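Local coordinates for protein dinoflagellate luciferase (Lingulodinium polyedrum, PDB 1VPR) that catalyses the light-emitting oxidation of dinoflagellate luciferin by molecular oxygen, giving blue flashes at night, this chain being the third of its three homologous luciferase domains, at residues Glu276-Pro281 with Phe287-Thr292; Gly250-Val253 with Arg259-Gly262; Gly32-Glu37 with Phe58-Glu63. All coordinates share one frame; numbering follows the deposited sequence.

Contact 1: residues Glu276-Pro281 with Phe287-Thr292; sequences ERRAFP and FMRQAT
Strands 276-281 and 287-292 run antiparallel, with E276-A291, R278-R289 and F280-F287 as hydrogen-bonded pairs and R277-Q290 and A279-M288 as the non-hydrogen-bonded pairs between them. On the face of R277 and Q290 the two long side chains lie alongside each other and point the same way. The Q290 oxygen OE1 is gripped side-on by R277, with NE at 3.0 Å and NH2 at 3.1 Å. It lies in the guanidinium plane, yet both donors stand above one face of the amide, whose plane is turned 40° from the guanidinium. Y303 OH also bonds OE1, so this buried oxygen is well supplied. Small A279 and the slender selenomethionine M288 continue this face.

The other face carries a salt-bridge network. E276 sets its CG between backbone N and carbonyl carbon (chi1 65°), and R278 does likewise, which brings the two ends together on one strand: R278 NE meets the syn lone pair of E276 OE2 at 2.6 Å. R289 NH1 sits over the centre of the R278 guanidinium, 3.2 Å from R278 CZ. Two arginines can share this place probably because E276 and D103, a salt-bridge partner of R289, supply negative charge. The ion pair of R289 NH1 with E276 OE2 is long, 3.7 Å, and a water bridges the same two residues alongside it, accepting from R289 NE and donating to E276 OE2 and R289 O. Further along, R289 CB lies at the edge of the F280 ring, 3.8 Å from F280 CE2.

This hairpin belongs to the calycin barrel, between strands 259-266 and 297-307; helix 87-100 packs on F280, F287 and R289 through L96, T93 and A100.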
loop_
_atom_site.group_PDB
_atom_site.type_symbol
_atom_site.label_atom_id
_atom_site.label_comp_id
_atom_site.label_asym_id
_atom_site.label_seq_id
_atom_site.Cartn_x
_atom_site.Cartn_y
_atom_site.Cartn_z
ATOM N N GLU A 276 0.124 5.672 9.650
ATOM C CA GLU A 276 1.092 6.754 9.521
ATOM C C GLU A 276 2.388 6.185 8.971
ATOM O O GLU A 276 2.667 4.973 9.121
ATOM C CB GLU A 276 1.399 7.451 10.866
ATOM C CG GLU A 276 2.092 6.603 11.937
ATOM C CD GLU A 276 2.870 7.477 12.900
ATOM O OE1 GLU A 276 2.217 8.273 13.617
ATOM O OE2 GLU A 276 4.132 7.399 12.924
ATOM N N ARG A 277 3.156 7.044 8.296
ATOM C CA ARG A 277 4.494 6.683 7.823
ATOM C C ARG A 277 5.334 7.864 8.238
ATOM O O ARG A 277 4.963 9.000 7.951
ATOM C CB ARG A 277 4.589 6.536 6.306
ATOM C CG ARG A 277 4.069 5.187 5.765
ATOM C CD ARG A 277 3.914 5.220 4.241
ATOM N NE ARG A 277 3.625 3.879 3.731
ATOM C CZ ARG A 277 3.276 3.620 2.474
ATOM N NH1 ARG A 277 3.180 4.611 1.600
ATOM N NH2 ARG A 277 3.004 2.367 2.098
ATOM N N ARG A 278 6.457 7.604 8.905
ATOM C CA ARG A 278 7.355 8.674 9.318
ATOM C C ARG A 278 8.786 8.291 8.990
ATOM O O ARG A 278 9.172 7.116 9.104
ATOM C CB ARG A 278 7.224 8.980 10.825
ATOM C CG ARG A 278 7.725 7.919 11.783
ATOM C CD ARG A 278 7.714 8.438 13.234
ATOM N NE ARG A 278 6.348 8.586 13.757
ATOM C CZ ARG A 278 6.057 9.018 14.985
ATOM N NH1 ARG A 278 4.795 9.104 15.365
ATOM N NH2 ARG A 278 7.027 9.375 15.832
ATOM N N ALA A 279 9.564 9.282 8.562
ATOM C CA ALA A 279 10.971 9.076 8.228
ATOM C C ALA A 279 11.815 9.744 9.309
ATOM O O ALA A 279 11.513 10.857 9.721
ATOM C CB ALA A 279 11.293 9.702 6.871
ATOM N N PHE A 280 12.877 9.080 9.749
ATOM C CA PHE A 280 13.747 9.643 10.789
ATOM C C PHE A 280 15.120 8.976 10.705
ATOM O O PHE A 280 15.255 7.863 10.198
ATOM C CB PHE A 280 13.119 9.426 12.181
ATOM C CG PHE A 280 12.730 8.006 12.442
ATOM C CD1 PHE A 280 13.657 7.097 12.957
ATOM C CD2 PHE A 280 11.456 7.547 12.105
ATOM C CE1 PHE A 280 13.324 5.752 13.129
ATOM C CE2 PHE A 280 11.112 6.211 12.273
ATOM C CZ PHE A 280 12.052 5.308 12.787
ATOM N N PRO A 281 16.163 9.650 11.200
ATOM C CA PRO A 281 17.504 9.072 11.141
ATOM C C PRO A 281 17.852 8.155 12.313
ATOM O O PRO A 281 17.304 8.295 13.417
ATOM C CB PRO A 281 18.391 10.313 11.098
ATOM C CG PRO A 281 17.675 11.222 12.071
ATOM C CD PRO A 281 16.204 11.043 11.687
ATOM N N PHE A 287 15.474 5.863 8.263
ATOM C CA PHE A 287 14.507 4.793 8.298
ATOM C C PHE A 287 13.098 5.347 8.143
ATOM O O PHE A 287 12.854 6.535 8.341
ATOM C CB PHE A 287 14.562 4.025 9.636
ATOM C CG PHE A 287 15.691 3.034 9.735
ATOM C CD1 PHE A 287 17.008 3.463 9.920
ATOM C CD2 PHE A 287 15.435 1.671 9.661
ATOM C CE1 PHE A 287 18.039 2.546 10.028
ATOM C CE2 PHE A 287 16.467 0.749 9.765
ATOM C CZ PHE A 287 17.766 1.185 9.949
HETATM N N MSE A 288 12.176 4.466 7.790
HETATM C CA MSE A 288 10.793 4.848 7.677
HETATM C C MSE A 288 10.014 3.825 8.468
HETATM O O MSE A 288 10.205 2.625 8.280
HETATM C CB MSE A 288 10.301 4.831 6.211
HETATM C CG MSE A 288 8.780 4.920 6.142
HETATM SE SE MSE A 288 8.063 5.039 4.332
HETATM C CE MSE A 288 8.318 6.854 4.103
ATOM N N ARG A 289 9.145 4.287 9.358
ATOM C CA ARG A 289 8.325 3.366 10.106
ATOM C C ARG A 289 6.882 3.561 9.700
ATOM O O ARG A 289 6.355 4.667 9.737
ATOM C CB ARG A 289 8.447 3.561 11.628
ATOM C CG ARG A 289 7.598 2.533 12.403
ATOM C CD ARG A 289 7.538 2.833 13.914
ATOM N NE ARG A 289 6.836 4.093 14.198
ATOM C CZ ARG A 289 6.943 4.767 15.347
ATOM N NH1 ARG A 289 6.276 5.898 15.526
ATOM N NH2 ARG A 289 7.730 4.317 16.320
ATOM N N GLN A 290 6.257 2.468 9.292
ATOM C CA GLN A 290 4.851 2.472 8.897
ATOM C C GLN A 290 4.070 1.801 10.034
ATOM O O GLN A 290 4.427 0.709 10.470
ATOM C CB GLN A 290 4.706 1.651 7.616
ATOM C CG GLN A 290 3.296 1.493 7.077
ATOM C CD GLN A 290 3.294 0.731 5.776
ATOM O OE1 GLN A 290 3.928 1.144 4.797
ATOM N NE2 GLN A 290 2.585 -0.396 5.756
ATOM N N ALA A 291 3.008 2.442 10.515
ATOM C CA ALA A 291 2.223 1.876 11.597
ATOM C C ALA A 291 0.758 1.897 11.182
ATOM O O ALA A 291 0.183 2.974 10.974
ATOM C CB ALA A 291 2.435 2.705 12.897
ATOM N N THR A 292 0.165 0.712 11.072
ATOM C CA THR A 292 -1.232 0.559 10.672
ATOM C C THR A 292 -2.054 -0.036 11.810
ATOM O O THR A 292 -1.651 -1.027 12.417
ATOM C CB THR A 292 -1.352 -0.378 9.482
ATOM O OG1 THR A 292 -0.450 0.047 8.454
ATOM C CG2 THR A 292 -2.773 -0.362 8.927
HETATM O O HOH W 1 5.147 5.060 12.131
#

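Contact 2: residues Gly250-Val253 with Arg259-Gly262; sequences GVWV and RKIG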
loop_
_atom_site.group_PDB
_atom_site.type_symbol
_atom_site.label_atom_id
_atom_site.label_comp_id
_atom_site.label_asym_id
_atom_site.label_seq_id
_atom_site.Cartn_x
_atom_site.Cartn_y
_atom_site.Cartn_z
ATOM N N GLY A 250 -8.706 5.061 0.059
ATOM C CA GLY A 250 -7.995 5.699 1.150
ATOM C C GLY A 250 -7.443 7.053 0.802
ATOM O O GLY A 250 -7.581 7.505 -0.329
ATOM N N VAL A 251 -6.786 7.673 1.776
ATOM C CA VAL A 251 -6.233 9.002 1.642
ATOM C C VAL A 251 -4.962 9.130 2.450
ATOM O O VAL A 251 -4.876 8.555 3.530
ATOM C CB VAL A 251 -7.226 10.077 2.237
ATOM C CG1 VAL A 251 -6.524 11.419 2.340
ATOM C CG2 VAL A 251 -8.486 10.202 1.377
ATOM N N TRP A 252 -3.977 9.870 1.935
ATOM C CA TRP A 252 -2.764 10.158 2.687
ATOM C C TRP A 252 -2.803 11.670 2.852
ATOM O O TRP A 252 -3.161 12.405 1.912
ATOM C CB TRP A 252 -1.457 9.870 1.916
ATOM C CG TRP A 252 -1.003 8.465 1.924
ATOM C CD1 TRP A 252 -0.893 7.644 0.850
ATOM C CD2 TRP A 252 -0.548 7.717 3.053
ATOM N NE1 TRP A 252 -0.395 6.429 1.230
ATOM C CE2 TRP A 252 -0.171 6.447 2.582
ATOM C CE3 TRP A 252 -0.428 8.001 4.422
ATOM C CZ2 TRP A 252 0.332 5.450 3.424
ATOM C CZ3 TRP A 252 0.066 7.018 5.260
ATOM C CH2 TRP A 252 0.441 5.752 4.757
ATOM N N VAL A 253 -2.456 12.135 4.039
ATOM C CA VAL A 253 -2.366 13.569 4.296
ATOM C C VAL A 253 -0.893 13.771 4.673
ATOM O O VAL A 253 -0.292 12.920 5.330
ATOM C CB VAL A 253 -3.263 14.011 5.480
ATOM C CG1 VAL A 253 -3.159 15.563 5.654
ATOM C CG2 VAL A 253 -4.744 13.594 5.193
ATOM N N ARG A 259 6.278 13.211 8.254
ATOM C CA ARG A 259 5.279 12.205 8.558
ATOM C C ARG A 259 4.022 12.304 7.717
ATOM O O ARG A 259 3.521 13.388 7.455
ATOM C CB ARG A 259 4.875 12.271 10.061
ATOM C CG ARG A 259 3.823 11.225 10.410
ATOM C CD ARG A 259 3.589 11.049 11.913
ATOM N NE ARG A 259 3.147 12.285 12.539
ATOM C CZ ARG A 259 2.482 12.325 13.687
ATOM N NH1 ARG A 259 2.182 11.193 14.316
ATOM N NH2 ARG A 259 2.140 13.493 14.213
ATOM N N LYS A 260 3.514 11.163 7.281
ATOM C CA LYS A 260 2.252 11.138 6.549
ATOM C C LYS A 260 1.257 10.456 7.470
ATOM O O LYS A 260 1.615 9.525 8.212
ATOM C CB LYS A 260 2.331 10.293 5.271
ATOM C CG LYS A 260 3.259 10.808 4.199
ATOM C CD LYS A 260 3.008 9.975 2.932
ATOM C CE LYS A 260 3.308 8.476 3.179
ATOM N NZ LYS A 260 3.106 7.698 1.938
ATOM N N ILE A 261 0.017 10.908 7.434
ATOM C CA ILE A 261 -1.052 10.310 8.247
ATOM C C ILE A 261 -2.230 10.053 7.318
ATOM O O ILE A 261 -2.636 10.923 6.542
ATOM C CB ILE A 261 -1.502 11.244 9.395
ATOM C CG1 ILE A 261 -0.321 11.513 10.325
ATOM C CG2 ILE A 261 -2.645 10.575 10.187
ATOM C CD1 ILE A 261 -0.628 12.504 11.436
ATOM N N GLY A 262 -2.794 8.858 7.389
ATOM C CA GLY A 262 -3.895 8.547 6.487
ATOM C C GLY A 262 -4.779 7.435 6.986
ATOM O O GLY A 262 -4.714 7.030 8.152
#
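K260 reaches across from its strand to lie over one face of the W252 indole, giving a cation-pi contact with a CH-pi contact beside it. NZ stands 3.7 Å from the centroid of the five-membered ring, only 17° off its normal, while CE lies 3.9 Å from the centroid of the six-membered ring. The lysine bends at its third torsion (chi3 -61°), which folds the end of the chain over the indole, and its CB touches W252 CE3 at 3.7 Å. A lysine suits this place because its methylenes and its charge can both use an aromatic face; the indole would probably also ease the burial of an ammonium that has R277 NH1 close by.

The backbone bonds are those of an antiparallel pair. V253 and I261 form the hydrogen-bonded pair, V253 N giving to I261 O at 2.8 Å and I261 N to V253 O at 2.9 Å. W252 and G262 are the non-hydrogen-bonded pair next to it. Together they belong to the beta hairpin of strands 247-253 and 259-266, part of the antiparallel barrel of the luciferase catalytic domain, in which strand 237-241 lies beyond the first and strand 271-282 beyond the second.

Close packing explains the glycine. G262 CA comes to 3.1 Å from V251 O in a CA-H...O contact, and a CB on this residue would run into that same oxygen and crowd the indole at CE3.

On the face opposite W252, beta-branched V253 and I261 suit an extended chain. I261 CD1 lies under the guanidinium of R259, whose charge is paired with E256 and E276, and C107 and F108 of helix 107-111 touch I261.

Contact 3: residues Gly32-Glu37 with Phe58-Glu63; sequences GMHKPE and FHYLLE
The rings of H34 and Y60 meet rim to rim, centroids 5.5 Å apart and planes at 52°, neither over the other's face. The Y60 hydroxyl stands at the edge of the imidazole, near its plane, while one imidazole face is met by CD of P36, and F29 also stacks on H34. P36 CB approaches the Y60 ring obliquely, 3.6 Å from Y60 CE2, and Y60 and F54 meet edge-to-face.

At the meeting of the rims H34 NE2 and Y60 OH form a short hydrogen bond of 2.6 Å in which either could donate. The two side chains come from opposite directions, each with CG anti to its backbone nitrogen (chi1 180° for H34, 174° for Y60), and so span the gap between segment 32-37 and helix 57-65. Tyrosine suits the helix side: its ring packs among apolar neighbours such as M47 and V49, and its hydroxyl bonds both H34 and N28 ND2. A phenylalanine here is likely to leave H34 NE2 and N28 without their shared partner.

H34 ND1 bonds the V222 carbonyl, so one imidazole links the helical-bundle region to the catalytic domain. Histidine titrates near neutrality, and protonation would probably alter the bond at NE2; such a pH-sensitive link would fit, without proving, a role in the pH dependence of these domains, which are most active at pH 6.3 and show very little activity at pH 8.0.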
loop_
_atom_site.group_PDB
_atom_site.type_symbol
_atom_site.label_atom_id
_atom_site.label_comp_id
_atom_site.label_asym_id
_atom_site.label_seq_id
_atom_site.Cartn_x
_atom_site.Cartn_y
_atom_site.Cartn_z
ATOM N N GLY A 32 -0.593 -2.087 -16.626
ATOM C CA GLY A 32 -0.046 -1.638 -15.356
ATOM C C GLY A 32 -0.645 -2.341 -14.147
ATOM O O GLY A 32 -0.267 -2.023 -13.014
HETATM N N MSE A 33 -1.537 -3.306 -14.400
HETATM C CA MSE A 33 -2.259 -4.079 -13.366
HETATM C C MSE A 33 -1.834 -5.554 -13.230
HETATM O O MSE A 33 -1.437 -6.184 -14.217
HETATM C CB MSE A 33 -3.756 -4.087 -13.683
HETATM C CG MSE A 33 -4.329 -2.740 -14.062
HETATM SE SE MSE A 33 -4.415 -1.554 -12.544
HETATM C CE MSE A 33 -6.147 -2.172 -11.905
ATOM N N HIS A 34 -1.941 -6.098 -12.012
ATOM C CA HIS A 34 -1.619 -7.508 -11.756
ATOM C C HIS A 34 -2.912 -8.181 -11.324
ATOM O O HIS A 34 -3.422 -7.922 -10.226
ATOM C CB HIS A 34 -0.581 -7.663 -10.639
ATOM C CG HIS A 34 -0.228 -9.091 -10.339
ATOM N ND1 HIS A 34 0.322 -9.488 -9.135
ATOM C CD2 HIS A 34 -0.345 -10.217 -11.088
ATOM C CE1 HIS A 34 0.523 -10.797 -9.156
ATOM N NE2 HIS A 34 0.128 -11.262 -10.328
ATOM N N LYS A 35 -3.445 -9.035 -12.191
ATOM C CA LYS A 35 -4.687 -9.744 -11.909
ATOM C C LYS A 35 -4.502 -11.249 -12.123
ATOM O O LYS A 35 -4.744 -11.762 -13.221
ATOM C CB LYS A 35 -5.792 -9.219 -12.813
ATOM N N PRO A 36 -4.065 -11.972 -11.077
ATOM C CA PRO A 36 -3.860 -13.421 -11.191
ATOM C C PRO A 36 -5.124 -14.181 -10.805
ATOM O O PRO A 36 -6.027 -13.622 -10.169
ATOM C CB PRO A 36 -2.717 -13.675 -10.220
ATOM C CG PRO A 36 -3.087 -12.759 -9.081
ATOM C CD PRO A 36 -3.569 -11.478 -9.776
ATOM N N GLU A 37 -5.187 -15.451 -11.186
ATOM C CA GLU A 37 -6.340 -16.284 -10.864
ATOM C C GLU A 37 -5.901 -17.405 -9.914
ATOM O O GLU A 37 -5.185 -18.334 -10.311
ATOM C CB GLU A 37 -6.939 -16.871 -12.145
ATOM N N PHE A 58 0.338 -19.160 -2.514
ATOM C CA PHE A 58 1.321 -18.490 -1.675
ATOM C C PHE A 58 2.688 -18.542 -2.334
ATOM O O PHE A 58 3.449 -17.583 -2.244
ATOM C CB PHE A 58 1.391 -19.134 -0.288
ATOM C CG PHE A 58 0.211 -18.806 0.596
ATOM C CD1 PHE A 58 -0.678 -19.799 0.988
ATOM C CD2 PHE A 58 0.005 -17.510 1.047
ATOM C CE1 PHE A 58 -1.755 -19.507 1.817
ATOM C CE2 PHE A 58 -1.071 -17.197 1.879
ATOM C CZ PHE A 58 -1.954 -18.195 2.268
ATOM N N HIS A 59 3.007 -19.660 -2.991
ATOM C CA HIS A 59 4.290 -19.784 -3.672
ATOM C C HIS A 59 4.387 -18.788 -4.820
ATOM O O HIS A 59 5.478 -18.308 -5.148
ATOM C CB HIS A 59 4.494 -21.197 -4.211
ATOM C CG HIS A 59 4.764 -22.204 -3.143
ATOM N ND1 HIS A 59 3.795 -22.627 -2.258
ATOM C CD2 HIS A 59 5.914 -22.809 -2.763
ATOM C CE1 HIS A 59 4.341 -23.445 -1.375
ATOM N NE2 HIS A 59 5.626 -23.572 -1.661
ATOM N N TYR A 60 3.250 -18.485 -5.442
ATOM C CA TYR A 60 3.235 -17.529 -6.543
ATOM C C TYR A 60 3.508 -16.137 -5.957
ATOM O O TYR A 60 4.304 -15.359 -6.492
ATOM C CB TYR A 60 1.874 -17.535 -7.230
ATOM C CG TYR A 60 1.723 -16.462 -8.290
ATOM C CD1 TYR A 60 2.432 -16.527 -9.495
ATOM C CD2 TYR A 60 0.842 -15.390 -8.094
ATOM C CE1 TYR A 60 2.258 -15.545 -10.481
ATOM C CE2 TYR A 60 0.656 -14.412 -9.070
ATOM C CZ TYR A 60 1.363 -14.492 -10.255
ATOM O OH TYR A 60 1.179 -13.515 -11.209
ATOM N N LEU A 61 2.831 -15.828 -4.858
ATOM C CA LEU A 61 3.013 -14.541 -4.199
ATOM C C LEU A 61 4.472 -14.365 -3.762
ATOM O O LEU A 61 5.039 -13.279 -3.889
ATOM C CB LEU A 61 2.081 -14.427 -2.984
ATOM C CG LEU A 61 0.584 -14.391 -3.274
ATOM C CD1 LEU A 61 -0.152 -14.101 -1.973
ATOM C CD2 LEU A 61 0.273 -13.327 -4.332
ATOM N N LEU A 62 5.088 -15.427 -3.253
ATOM C CA LEU A 62 6.478 -15.319 -2.835
ATOM C C LEU A 62 7.349 -14.900 -3.992
ATOM O O LEU A 62 8.226 -14.047 -3.836
ATOM C CB LEU A 62 7.005 -16.635 -2.270
ATOM C CG LEU A 62 6.811 -16.857 -0.775
ATOM C CD1 LEU A 62 7.574 -18.117 -0.373
ATOM C CD2 LEU A 62 7.353 -15.655 0.015
ATOM N N GLU A 63 7.116 -15.484 -5.162
ATOM C CA GLU A 63 7.919 -15.111 -6.303
ATOM C C GLU A 63 7.575 -13.691 -6.758
ATOM O O GLU A 63 8.449 -12.962 -7.210
ATOM C CB GLU A 63 7.711 -16.095 -7.447
ATOM C CG GLU A 63 8.679 -15.902 -8.592
ATOM C CD GLU A 63 8.497 -16.966 -9.657
ATOM O OE1 GLU A 63 7.878 -16.678 -10.707
ATOM O OE2 GLU A 63 8.960 -18.100 -9.424
#

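Along the chain contact 3 comes first, then contact 2, then contact 1, each closing before the next opens. Contacts 1 and 2 are successive hairpins of one antiparallel sheet, centres 12 Å apart: strands 259-266 and 271-282 are neighbours in it, so R277 O probably accepts from K260 N, and E276 pairs with R259. They thus form one continuous stretch of the calycin barrel wall. Contact 3 belongs to the helical-bundle region, across the chain's centre, about 27 Å from either by centres and sharing no atoms in contact. The layout sets the barrel wall of contacts 1 and 2 apart from the N-terminal region of contact 3, whose helix 57-65 packs on helix 172-181.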